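Local coordinates for putative lipoprotein YcdA (Bacillus subtilis subsp. subtilis str. 168, PDB 4R4G) that is of unknown function but is a putative membrane lipoprotein in which a kinked helix joins an Ig-like N-terminal domain to an alpha+beta C-terminal domain, at residues Lys32-Asp37 with Phe99-Lys104; Leu150-Asp155 with Ala164-Ile169; Asp232-Glu237 with Asp305-Asp310; Ser261-Ser264 with Glu269-Val272. One frame throughout, in Å; residues are numbered along the deposited sequence. Where two conformers were deposited one is given.

Contact 1. Residues Lys32-Asp37 with Phe99-Lys104; sequences KSTSDD and FFVVDK
Thr34 and Val101 have the CA atoms nearest each other across the contact, with Thr34 CA 6.0 Å from Val101 CA. Here the loop joining strands 16-25 and 39-48 of the Ig-like domain passes beside the end of strand 93-102. That strand pairs antiparallel with 39-48, Val102 bonding to the backbone of Leu39, so the loop comes back over the sheet to which its own second strand belongs. Between the two segments the contact is made by side chains, without any backbone pairing.

Val101 supplies the largest single share, its side chain directed at the loop. Because CG1 lies anti to the backbone N (chi1 -177°), CG2 falls beside that nitrogen and both methyls can face the incoming residues. Thr34 CG2 is held between them, 3.7 Å from Val101 CG1 and 3.7 Å from Val101 CG2, the two side chains crossing obliquely. Thr34 itself also rests on Pro27 and on Val40 of strand 39-48, which ties this small apolar patch to the body of the domain.

Ser33 closes the outer, exposed side. Its hydroxyl is hydrogen-bonded to Asp31 OD1 and weakly to Thr74 OG1; toward the valine it makes van der Waals contact. Its carbonyl reaches one methyl, with Ser33 O 3.8 Å from Val101 CG1, and its hydroxyl the other, with Ser33 OG 3.8 Å from Val101 CG2.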
loop_
_atom_site.group_PDB
_atom_site.type_symbol
_atom_site.label_atom_id
_atom_site.label_comp_id
_atom_site.label_asym_id
_atom_site.label_seq_id
_atom_site.Cartn_x
_atom_site.Cartn_y
_atom_site.Cartn_z
ATOM N N LYS A 32 16.994 0.563 -5.408
ATOM C CA LYS A 32 17.125 0.321 -6.843
ATOM C C LYS A 32 17.689 -1.077 -7.134
ATOM O O LYS A 32 17.756 -1.474 -8.299
ATOM C CB LYS A 32 17.987 1.419 -7.509
ATOM C CG LYS A 32 17.321 2.808 -7.567
ATOM C CD LYS A 32 16.057 2.869 -8.453
ATOM C CE LYS A 32 15.211 4.092 -8.172
ATOM N NZ LYS A 32 13.958 4.099 -8.975
ATOM N N SER A 33 18.037 -1.840 -6.083
ATOM C CA SER A 33 18.586 -3.198 -6.227
ATOM C C SER A 33 17.501 -4.316 -6.195
ATOM O O SER A 33 17.811 -5.455 -6.557
ATOM C CB SER A 33 19.655 -3.465 -5.166
ATOM O OG SER A 33 19.304 -2.972 -3.884
ATOM N N THR A 34 16.247 -3.997 -5.804
ATOM C CA THR A 34 15.174 -4.995 -5.724
ATOM C C THR A 34 14.233 -4.981 -6.939
ATOM O O THR A 34 14.011 -3.936 -7.561
ATOM C CB THR A 34 14.314 -4.783 -4.475
ATOM O OG1 THR A 34 13.607 -3.559 -4.630
ATOM C CG2 THR A 34 15.104 -4.755 -3.195
ATOM N N SER A 35 13.644 -6.148 -7.226
ATOM C CA SER A 35 12.627 -6.351 -8.245
ATOM C C SER A 35 11.268 -6.230 -7.580
ATOM O O SER A 35 11.188 -6.207 -6.338
ATOM C CB SER A 35 12.799 -7.707 -8.910
ATOM O OG SER A 35 13.988 -7.659 -9.676
ATOM N N ASP A 36 10.195 -6.115 -8.385
ATOM C CA ASP A 36 8.837 -5.957 -7.843
ATOM C C ASP A 36 8.397 -7.241 -7.122
ATOM O O ASP A 36 7.576 -7.202 -6.189
ATOM C CB ASP A 36 7.840 -5.591 -8.968
ATOM C CG ASP A 36 8.151 -4.341 -9.790
ATOM O OD1 ASP A 36 9.077 -3.576 -9.401
ATOM O OD2 ASP A 36 7.451 -4.111 -10.805
ATOM N N ASP A 37 8.991 -8.369 -7.549
ATOM C CA ASP A 37 8.718 -9.695 -7.023
ATOM C C ASP A 37 9.667 -10.073 -5.870
ATOM O O ASP A 37 9.521 -11.150 -5.281
ATOM C CB ASP A 37 8.804 -10.701 -8.170
ATOM C CG ASP A 37 7.807 -10.394 -9.274
ATOM O OD1 ASP A 37 6.594 -10.199 -8.955
ATOM O OD2 ASP A 37 8.232 -10.315 -10.450
ATOM N N PHE A 99 19.937 -5.885 6.068
ATOM C CA PHE A 99 18.949 -5.934 5.003
ATOM C C PHE A 99 19.554 -6.552 3.750
ATOM O O PHE A 99 20.665 -6.186 3.346
ATOM C CB PHE A 99 18.440 -4.510 4.719
ATOM C CG PHE A 99 17.861 -3.785 5.912
ATOM C CD1 PHE A 99 18.684 -3.105 6.799
ATOM C CD2 PHE A 99 16.484 -3.723 6.107
ATOM C CE1 PHE A 99 18.151 -2.442 7.902
ATOM C CE2 PHE A 99 15.950 -3.061 7.211
ATOM C CZ PHE A 99 16.788 -2.442 8.110
ATOM N N PHE A 100 18.826 -7.503 3.146
ATOM C CA PHE A 100 19.291 -8.233 1.983
ATOM C C PHE A 100 18.176 -8.459 1.005
ATOM O O PHE A 100 17.078 -8.825 1.407
ATOM C CB PHE A 100 19.889 -9.586 2.396
ATOM C CG PHE A 100 21.077 -9.494 3.320
ATOM C CD1 PHE A 100 22.346 -9.228 2.824
ATOM C CD2 PHE A 100 20.929 -9.687 4.690
ATOM C CE1 PHE A 100 23.443 -9.128 3.680
ATOM C CE2 PHE A 100 22.030 -9.605 5.545
ATOM C CZ PHE A 100 23.275 -9.307 5.037
ATOM N N VAL A 101 18.475 -8.274 -0.282
ATOM C CA VAL A 101 17.528 -8.470 -1.375
ATOM C C VAL A 101 17.376 -9.977 -1.574
ATOM O O VAL A 101 18.360 -10.650 -1.883
ATOM C CB VAL A 101 18.009 -7.746 -2.665
ATOM C CG1 VAL A 101 16.994 -7.881 -3.783
ATOM C CG2 VAL A 101 18.339 -6.284 -2.396
ATOM N N VAL A 102 16.150 -10.490 -1.383
ATOM C CA VAL A 102 15.801 -11.916 -1.450
ATOM C C VAL A 102 14.479 -12.182 -2.191
ATOM O O VAL A 102 13.569 -11.351 -2.212
ATOM C CB VAL A 102 15.699 -12.546 -0.018
ATOM C CG1 VAL A 102 17.049 -12.588 0.678
ATOM C CG2 VAL A 102 14.648 -11.845 0.862
ATOM N N ASP A 103 14.375 -13.396 -2.723
ATOM C CA ASP A 103 13.186 -13.998 -3.307
ATOM C C ASP A 103 12.522 -14.750 -2.132
ATOM O O ASP A 103 13.175 -15.570 -1.492
ATOM C CB ASP A 103 13.574 -14.912 -4.487
ATOM C CG ASP A 103 14.239 -14.175 -5.641
ATOM O OD1 ASP A 103 13.540 -13.424 -6.342
ATOM O OD2 ASP A 103 15.453 -14.394 -5.876
ATOM N N LYS A 104 11.294 -14.364 -1.759
ATOM C CA LYS A 104 10.514 -14.889 -0.618
ATOM C C LYS A 104 10.517 -16.418 -0.559
ATOM O O LYS A 104 10.381 -17.080 -1.597
ATOM C CB LYS A 104 9.049 -14.368 -0.708
ATOM C CG LYS A 104 8.091 -14.704 0.458
ATOM C CD LYS A 104 6.620 -14.473 0.024
ATOM C CE LYS A 104 5.570 -14.923 1.026
ATOM N NZ LYS A 104 4.175 -14.686 0.546
#

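Contact 2. Residues Leu150-Asp155 with Ala164-Ile169; sequences LSAYVD and ADFEKI
Phe166 drives the edge of its ring into the face of Tyr153, a T-shaped pair with ring centroids 5.1 Å apart and planes at 77°. The leading atom is Phe166 CE1, which stands 3.9 Å above the tyrosine plane, over its centre. Phe166 CZ reaches further across the same ring, 4.0 Å from Tyr153 CE1. The phenyl gets there because CG is anti to the backbone N (chi1 -173°), which carries the ring out of its own helix and across to the other.

On its way the ring passes Ala152, and Phe166 CD1 lies 3.9 Å from Ala152 CB. Ile169, one turn on, adds a looser touch, its CG2 4.4 Å from Ala152 CB. Ile177 of helix 174-192 touches the side chains of both Tyr153 and Phe166. Cutting Phe166 back to an alanine is likely to leave this face of Tyr153 without its aromatic cover and to open a gap beside Ala152.

The small Ala152 sits where the CA atoms come nearest, and the local helix axes approach to 9.7 Å with their directions 141° apart. This is the packing of a roughly antiparallel helix pair joined by a short connection, here among the helices of the C-terminal alpha+beta domain, whose family is grouped with the NTF2-like proteins.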
loop_
_atom_site.group_PDB
_atom_site.type_symbol
_atom_site.label_atom_id
_atom_site.label_comp_id
_atom_site.label_asym_id
_atom_site.label_seq_id
_atom_site.Cartn_x
_atom_site.Cartn_y
_atom_site.Cartn_z
ATOM N N LEU A 150 -6.896 0.196 1.850
ATOM C CA LEU A 150 -7.247 1.122 0.757
ATOM C C LEU A 150 -8.414 0.575 -0.089
ATOM O O LEU A 150 -9.319 1.329 -0.458
ATOM C CB LEU A 150 -6.061 1.471 -0.152
ATOM C CG LEU A 150 -6.460 2.354 -1.341
ATOM C CD1 LEU A 150 -6.853 3.757 -0.894
ATOM C CD2 LEU A 150 -5.415 2.384 -2.402
ATOM N N SER A 151 -8.404 -0.737 -0.366
ATOM C CA SER A 151 -9.451 -1.413 -1.129
ATOM C C SER A 151 -10.794 -1.344 -0.376
ATOM O O SER A 151 -11.823 -1.161 -1.034
ATOM C CB SER A 151 -9.053 -2.860 -1.415
ATOM O OG SER A 151 -9.882 -3.463 -2.396
ATOM N N ALA A 152 -10.786 -1.452 0.988
ATOM C CA ALA A 152 -11.987 -1.351 1.845
ATOM C C ALA A 152 -12.611 0.045 1.744
ATOM O O ALA A 152 -13.832 0.163 1.685
ATOM C CB ALA A 152 -11.640 -1.660 3.294
ATOM N N TYR A 153 -11.763 1.097 1.694
ATOM C CA TYR A 153 -12.167 2.485 1.521
ATOM C C TYR A 153 -12.874 2.638 0.191
ATOM O O TYR A 153 -13.939 3.232 0.147
ATOM C CB TYR A 153 -10.950 3.424 1.588
ATOM C CG TYR A 153 -10.669 3.998 2.958
ATOM C CD1 TYR A 153 -11.284 5.169 3.386
ATOM C CD2 TYR A 153 -9.755 3.391 3.815
ATOM C CE1 TYR A 153 -11.002 5.720 4.632
ATOM C CE2 TYR A 153 -9.465 3.933 5.067
ATOM C CZ TYR A 153 -10.098 5.094 5.475
ATOM O OH TYR A 153 -9.830 5.620 6.713
ATOM N N VAL A 154 -12.312 2.058 -0.883
ATOM C CA VAL A 154 -12.872 2.090 -2.241
ATOM C C VAL A 154 -14.238 1.373 -2.241
ATOM O O VAL A 154 -15.218 1.914 -2.764
ATOM C CB VAL A 154 -11.874 1.514 -3.293
ATOM C CG1 VAL A 154 -12.539 1.301 -4.652
ATOM C CG2 VAL A 154 -10.679 2.437 -3.450
ATOM N N ASP A 155 -14.312 0.214 -1.586
ATOM C CA ASP A 155 -15.541 -0.571 -1.486
ATOM C C ASP A 155 -16.703 0.243 -0.896
ATOM O O ASP A 155 -17.751 0.379 -1.542
ATOM C CB ASP A 155 -15.292 -1.827 -0.634
ATOM C CG ASP A 155 -14.789 -3.050 -1.376
ATOM O OD1 ASP A 155 -14.357 -2.909 -2.544
ATOM O OD2 ASP A 155 -14.848 -4.147 -0.802
ATOM N N ALA A 164 -17.904 -5.632 6.316
ATOM C CA ALA A 164 -17.907 -5.746 7.781
ATOM C C ALA A 164 -16.500 -5.580 8.357
ATOM O O ALA A 164 -16.326 -5.251 9.536
ATOM C CB ALA A 164 -18.491 -7.080 8.197
ATOM N N ASP A 165 -15.506 -5.759 7.493
ATOM C CA ASP A 165 -14.115 -5.613 7.844
ATOM C C ASP A 165 -13.682 -4.148 7.966
ATOM O O ASP A 165 -12.710 -3.888 8.674
ATOM C CB ASP A 165 -13.253 -6.315 6.786
ATOM C CG ASP A 165 -13.068 -7.810 6.982
ATOM O OD1 ASP A 165 -13.670 -8.372 7.938
ATOM O OD2 ASP A 165 -12.316 -8.421 6.187
ATOM N N PHE A 166 -14.375 -3.205 7.280
ATOM C CA PHE A 166 -14.014 -1.783 7.215
ATOM C C PHE A 166 -13.608 -1.171 8.561
ATOM O O PHE A 166 -12.499 -0.647 8.670
ATOM C CB PHE A 166 -15.115 -0.917 6.573
ATOM C CG PHE A 166 -14.673 0.516 6.367
ATOM C CD1 PHE A 166 -13.762 0.845 5.367
ATOM C CD2 PHE A 166 -15.095 1.521 7.227
ATOM C CE1 PHE A 166 -13.323 2.159 5.204
ATOM C CE2 PHE A 166 -14.645 2.830 7.067
ATOM C CZ PHE A 166 -13.786 3.144 6.040
ATOM N N GLU A 167 -14.494 -1.197 9.552
ATOM C CA GLU A 167 -14.197 -0.616 10.855
ATOM C C GLU A 167 -12.965 -1.298 11.475
ATOM O O GLU A 167 -12.022 -0.598 11.847
ATOM C CB GLU A 167 -15.415 -0.709 11.776
ATOM C CG GLU A 167 -16.696 -0.202 11.121
ATOM C CD GLU A 167 -17.413 0.950 11.800
ATOM O OE1 GLU A 167 -17.102 1.256 12.976
ATOM O OE2 GLU A 167 -18.315 1.534 11.158
ATOM N N LYS A 168 -12.929 -2.653 11.484
ATOM C CA LYS A 168 -11.829 -3.459 12.044
ATOM C C LYS A 168 -10.481 -3.119 11.413
ATOM O O LYS A 168 -9.492 -2.927 12.122
ATOM C CB LYS A 168 -12.087 -4.982 11.871
ATOM C CG LYS A 168 -13.426 -5.508 12.417
ATOM C CD LYS A 168 -13.868 -6.818 11.726
ATOM C CE LYS A 168 -15.295 -7.214 12.053
ATOM N NZ LYS A 168 -15.793 -8.284 11.148
ATOM N N ILE A 169 -10.454 -3.050 10.082
ATOM C CA ILE A 169 -9.272 -2.829 9.263
ATOM C C ILE A 169 -8.782 -1.363 9.308
ATOM O O ILE A 169 -7.579 -1.156 9.391
ATOM C CB ILE A 169 -9.624 -3.316 7.816
ATOM C CG1 ILE A 169 -9.382 -4.832 7.684
ATOM C CG2 ILE A 169 -8.943 -2.542 6.691
ATOM C CD1 ILE A 169 -9.810 -5.453 6.281
#

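Contact 3. Residues Asp232-Glu237 with Asp305-Asp310; sequences DEAIVE and DQWQLD
Trp307 meets Ala234 with the far rim of its indole, and this is where the contact is tight. Trp307 CZ3 lies 3.6 Å from Ala234 CB and Trp307 CH2 is 3.7 Å from the same methyl, while the backbone Ala234 N approaches obliquely, 3.3 Å from Trp307 CZ3. Glu233 CA is placed differently: it comes in at the indole's edge, in the ring plane, 3.8 Å from Trp307 CZ3. With CG anti to the carbonyl carbon (chi1 -66°), the long side chain is laid across toward the other segment.

That reach is needed because the two segments are not neighbours in the sheet. Strand 293-301 runs between them, pairing antiparallel with 233-244 on one side and with 307-308 on the other, in the mixed sheet of the C-terminal domain. Glu233 CA and Trp307 CA are accordingly 8.4 Å apart, and the indole spans the middle strand, touching Met299, whose backbone is bonded to that of Ala234. Helix 145-157 covers the same region, with Ser146 against Ala234. A serine in place of Trp307 would probably open a gap over Met299 and leave the Ala234 methyl without its aromatic partner.

Toward solvent the packing thins. The side chains of Asp232 and Glu233 both start away from the tryptophan, and Glu233 forms a long, weak ion pair with Lys298. Asp232, exposed at the start of the segment, offers the indole just its backbone, Asp232 O lying 3.9 Å from Trp307 CZ3.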
loop_
_atom_site.group_PDB
_atom_site.type_symbol
_atom_site.label_atom_id
_atom_site.label_comp_id
_atom_site.label_asym_id
_atom_site.label_seq_id
_atom_site.Cartn_x
_atom_site.Cartn_y
_atom_site.Cartn_z
ATOM N N ASP A 232 5.208 4.668 10.422
ATOM C CA ASP A 232 3.754 4.689 10.577
ATOM C C ASP A 232 2.994 5.060 9.280
ATOM O O ASP A 232 1.787 5.328 9.337
ATOM C CB ASP A 232 3.360 5.631 11.730
ATOM C CG ASP A 232 3.219 4.921 13.071
ATOM O OD1 ASP A 232 4.058 4.029 13.367
ATOM O OD2 ASP A 232 2.271 5.251 13.824
ATOM N N GLU A 233 3.668 5.028 8.115
ATOM C CA GLU A 233 2.977 5.360 6.878
ATOM C C GLU A 233 3.479 4.554 5.677
ATOM O O GLU A 233 4.693 4.388 5.490
ATOM C CB GLU A 233 2.972 6.883 6.585
ATOM C CG GLU A 233 4.297 7.618 6.421
ATOM C CD GLU A 233 4.169 9.118 6.174
ATOM O OE1 GLU A 233 3.382 9.790 6.887
ATOM O OE2 GLU A 233 4.872 9.623 5.268
ATOM N N ALA A 234 2.509 4.050 4.861
ATOM C CA ALA A 234 2.758 3.247 3.656
ATOM C C ALA A 234 2.363 3.956 2.380
ATOM O O ALA A 234 1.592 4.915 2.417
ATOM C CB ALA A 234 1.996 1.936 3.735
ATOM N N ILE A 235 2.868 3.445 1.242
ATOM C CA ILE A 235 2.530 3.900 -0.107
ATOM C C ILE A 235 1.848 2.747 -0.829
ATOM O O ILE A 235 2.453 1.690 -1.037
ATOM C CB ILE A 235 3.720 4.489 -0.932
ATOM C CG1 ILE A 235 4.316 5.738 -0.253
ATOM C CG2 ILE A 235 3.313 4.780 -2.405
ATOM C CD1 ILE A 235 3.324 6.921 0.027
ATOM N N VAL A 236 0.573 2.958 -1.188
ATOM C CA VAL A 236 -0.241 2.001 -1.908
ATOM C C VAL A 236 -0.372 2.505 -3.332
ATOM O O VAL A 236 -0.727 3.666 -3.568
ATOM C CB VAL A 236 -1.610 1.744 -1.246
ATOM C CG1 VAL A 236 -2.355 0.626 -1.977
ATOM C CG2 VAL A 236 -1.464 1.398 0.229
ATOM N N GLU A 237 -0.034 1.641 -4.271
ATOM C CA GLU A 237 -0.095 1.899 -5.695
ATOM C C GLU A 237 -1.426 1.343 -6.192
ATOM O O GLU A 237 -1.640 0.127 -6.192
ATOM C CB GLU A 237 1.114 1.229 -6.357
ATOM C CG GLU A 237 1.394 1.612 -7.793
ATOM C CD GLU A 237 2.850 1.468 -8.198
ATOM O OE1 GLU A 237 3.727 2.062 -7.522
ATOM O OE2 GLU A 237 3.111 0.783 -9.214
ATOM N N ASP A 305 -2.696 -1.116 14.709
ATOM C CA ASP A 305 -2.336 -1.491 13.331
ATOM C C ASP A 305 -3.565 -1.492 12.396
ATOM O O ASP A 305 -4.057 -2.531 11.931
ATOM C CB ASP A 305 -1.554 -2.817 13.274
ATOM C CG ASP A 305 -0.063 -2.658 13.551
ATOM O OD1 ASP A 305 0.301 -1.870 14.468
ATOM O OD2 ASP A 305 0.743 -3.322 12.865
ATOM N N GLN A 306 -4.066 -0.278 12.176
ATOM C CA GLN A 306 -5.189 0.046 11.322
ATOM C C GLN A 306 -4.732 1.108 10.364
ATOM O O GLN A 306 -4.102 2.077 10.784
ATOM C CB GLN A 306 -6.374 0.524 12.147
ATOM C CG GLN A 306 -7.016 -0.555 12.981
ATOM C CD GLN A 306 -8.101 0.027 13.834
ATOM O OE1 GLN A 306 -7.956 1.096 14.429
ATOM N NE2 GLN A 306 -9.229 -0.652 13.904
ATOM N N TRP A 307 -5.000 0.926 9.081
ATOM C CA TRP A 307 -4.553 1.888 8.093
ATOM C C TRP A 307 -5.684 2.815 7.662
ATOM O O TRP A 307 -6.826 2.386 7.493
ATOM C CB TRP A 307 -3.934 1.167 6.908
ATOM C CG TRP A 307 -2.671 0.452 7.269
ATOM C CD1 TRP A 307 -2.555 -0.826 7.735
ATOM C CD2 TRP A 307 -1.350 0.994 7.247
ATOM N NE1 TRP A 307 -1.233 -1.126 7.969
ATOM C CE2 TRP A 307 -0.468 -0.024 7.678
ATOM C CE3 TRP A 307 -0.816 2.247 6.898
ATOM C CZ2 TRP A 307 0.917 0.156 7.722
ATOM C CZ3 TRP A 307 0.557 2.434 6.966
ATOM C CH2 TRP A 307 1.408 1.394 7.357
ATOM N N GLN A 308 -5.352 4.105 7.526
ATOM C CA GLN A 308 -6.292 5.162 7.198
ATOM C C GLN A 308 -5.864 6.002 6.002
ATOM O O GLN A 308 -4.674 6.222 5.768
ATOM C CB GLN A 308 -6.472 6.086 8.408
ATOM C CG GLN A 308 -7.614 5.698 9.330
ATOM C CD GLN A 308 -7.775 6.680 10.461
ATOM O OE1 GLN A 308 -6.893 6.827 11.325
ATOM N NE2 GLN A 308 -8.914 7.358 10.491
ATOM N N LEU A 309 -6.873 6.486 5.260
ATOM C CA LEU A 309 -6.744 7.392 4.117
ATOM C C LEU A 309 -7.286 8.772 4.526
ATOM O O LEU A 309 -8.428 8.859 4.988
ATOM C CB LEU A 309 -7.500 6.848 2.882
ATOM C CG LEU A 309 -7.479 7.724 1.642
ATOM C CD1 LEU A 309 -6.076 7.987 1.175
ATOM C CD2 LEU A 309 -8.291 7.131 0.531
ATOM N N ASP A 310 -6.454 9.831 4.398
ATOM C CA ASP A 310 -6.877 11.200 4.702
ATOM C C ASP A 310 -7.675 11.686 3.502
ATOM O O ASP A 310 -7.121 11.814 2.410
ATOM C CB ASP A 310 -5.677 12.131 5.038
ATOM C CG ASP A 310 -6.018 13.531 5.571
ATOM O OD1 ASP A 310 -7.217 13.938 5.494
ATOM O OD2 ASP A 310 -5.090 14.223 6.059
#

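Contact 4. Residues Ser261-Ser264 with Glu269-Val272; sequences SKNS and EEAV
Asn263 and Glu270 present their flat ends to each other nearly coplanar, the amide and carboxylate planes only 27° apart. The two groups do not stack; they meet through one atom of each, Asn263 ND2 and Glu270 OE1. The setting is consistent with a helical hairpin at the surface of the C-terminal domain: Asn263 belongs to the connection that follows helix 248-260, and Glu270 sits in the first turn of helix 268-283.

Seen as whole side chains, the two cross at about a right angle. Asn263 has CG anti to its backbone N (chi1 177°), which sends the amide across the connection, while the glutamate chain is extended beyond CG and brings the carboxylate to meet it. The backbones stay well apart, the nearest CA atoms, Asn263 and Ala271, being 9.7 Å from each other.

The other oxygens are engaged nearby. Glu270 OE2 takes part in a hydrogen bond with Ser267 OG just ahead of the helix, and Asn263 OD1 in one with Ser265 OG, so both groups are steadied from their far atoms. Tyr259 of helix 248-260 also touches Glu270.

The bond across the contact is weak: Asn263 ND2 donates to Glu270 OE1 at 3.2 Å, and the N-H...O angle is bent to 125°.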
loop_
_atom_site.group_PDB
_atom_site.type_symbol
_atom_site.label_atom_id
_atom_site.label_comp_id
_atom_site.label_asym_id
_atom_site.label_seq_id
_atom_site.Cartn_x
_atom_site.Cartn_y
_atom_site.Cartn_z
ATOM N N SER A 261 -38.944 15.408 -28.202
ATOM C CA SER A 261 -39.652 14.761 -29.321
ATOM C C SER A 261 -40.995 14.186 -28.828
ATOM O O SER A 261 -41.909 13.957 -29.635
ATOM C CB SER A 261 -38.795 13.667 -29.958
ATOM O OG SER A 261 -37.879 14.188 -30.909
ATOM N N LYS A 262 -41.113 13.984 -27.485
ATOM C CA LYS A 262 -42.282 13.514 -26.738
ATOM C C LYS A 262 -43.195 14.734 -26.441
ATOM O O LYS A 262 -44.231 14.928 -27.096
ATOM C CB LYS A 262 -41.831 12.851 -25.403
ATOM C CG LYS A 262 -41.467 11.367 -25.419
ATOM C CD LYS A 262 -41.198 10.850 -23.977
ATOM C CE LYS A 262 -39.740 10.577 -23.644
ATOM N NZ LYS A 262 -39.470 10.647 -22.176
ATOM N N ASN A 263 -42.754 15.570 -25.457
ATOM C CA ASN A 263 -43.381 16.790 -24.939
ATOM C C ASN A 263 -42.613 18.026 -25.437
ATOM O O ASN A 263 -41.532 18.336 -24.924
ATOM C CB ASN A 263 -43.416 16.744 -23.389
ATOM C CG ASN A 263 -43.972 17.975 -22.686
ATOM O OD1 ASN A 263 -44.854 18.685 -23.195
ATOM N ND2 ASN A 263 -43.501 18.224 -21.468
ATOM N N SER A 264 -43.186 18.718 -26.446
ATOM C CA SER A 264 -42.652 19.929 -27.095
ATOM C C SER A 264 -42.571 21.130 -26.121
ATOM O O SER A 264 -41.517 21.770 -26.005
ATOM C CB SER A 264 -43.523 20.299 -28.297
ATOM O OG SER A 264 -44.864 20.584 -27.919
ATOM N N GLU A 269 -36.677 23.766 -16.746
ATOM C CA GLU A 269 -36.708 23.059 -15.465
ATOM C C GLU A 269 -37.121 21.587 -15.670
ATOM O O GLU A 269 -36.408 20.696 -15.181
ATOM C CB GLU A 269 -37.636 23.760 -14.453
ATOM C CG GLU A 269 -37.309 23.414 -13.004
ATOM C CD GLU A 269 -38.323 23.788 -11.935
ATOM O OE1 GLU A 269 -39.514 23.986 -12.270
ATOM O OE2 GLU A 269 -37.933 23.823 -10.745
ATOM N N GLU A 270 -38.249 21.342 -16.403
ATOM C CA GLU A 270 -38.774 20.001 -16.724
ATOM C C GLU A 270 -37.675 19.086 -17.311
ATOM O O GLU A 270 -37.469 17.966 -16.824
ATOM C CB GLU A 270 -39.928 20.097 -17.737
ATOM C CG GLU A 270 -41.275 20.558 -17.200
ATOM C CD GLU A 270 -42.242 20.995 -18.287
ATOM O OE1 GLU A 270 -42.690 20.135 -19.081
ATOM O OE2 GLU A 270 -42.545 22.209 -18.348
ATOM N N ALA A 271 -36.971 19.602 -18.351
ATOM C CA ALA A 271 -35.901 18.948 -19.096
ATOM C C ALA A 271 -34.648 18.732 -18.247
ATOM O O ALA A 271 -33.999 17.698 -18.404
ATOM C CB ALA A 271 -35.557 19.760 -20.330
ATOM N N VAL A 272 -34.303 19.695 -17.358
ATOM C CA VAL A 272 -33.142 19.581 -16.463
ATOM C C VAL A 272 -33.406 18.453 -15.462
ATOM O O VAL A 272 -32.565 17.571 -15.312
ATOM C CB VAL A 272 -32.789 20.926 -15.763
ATOM C CG1 VAL A 272 -32.013 20.710 -14.459
ATOM C CG2 VAL A 272 -31.999 21.829 -16.699
#

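Contact 1 belongs to the Ig-like domain and the other three to the C-terminal domain. Contacts 2 and 3 are neighbours, their centres 12 Å apart, and they join directly: Gln306 NE2 lies 2.9 Å from Lys168 O, a probable hydrogen bond, and Tyr153 OH has a weak one with the backbone of Leu309. Contact 1 approaches contact 3 to about 7 Å between nearest atoms without touching. Contact 4 falls within the chain between the two segments of contact 3, yet its centre is 48 Å from that contact's and 63 Å from that of contact 1, on the opposite side of the chain's centre. With the function unknown, none of the contacts can be tied to an active site.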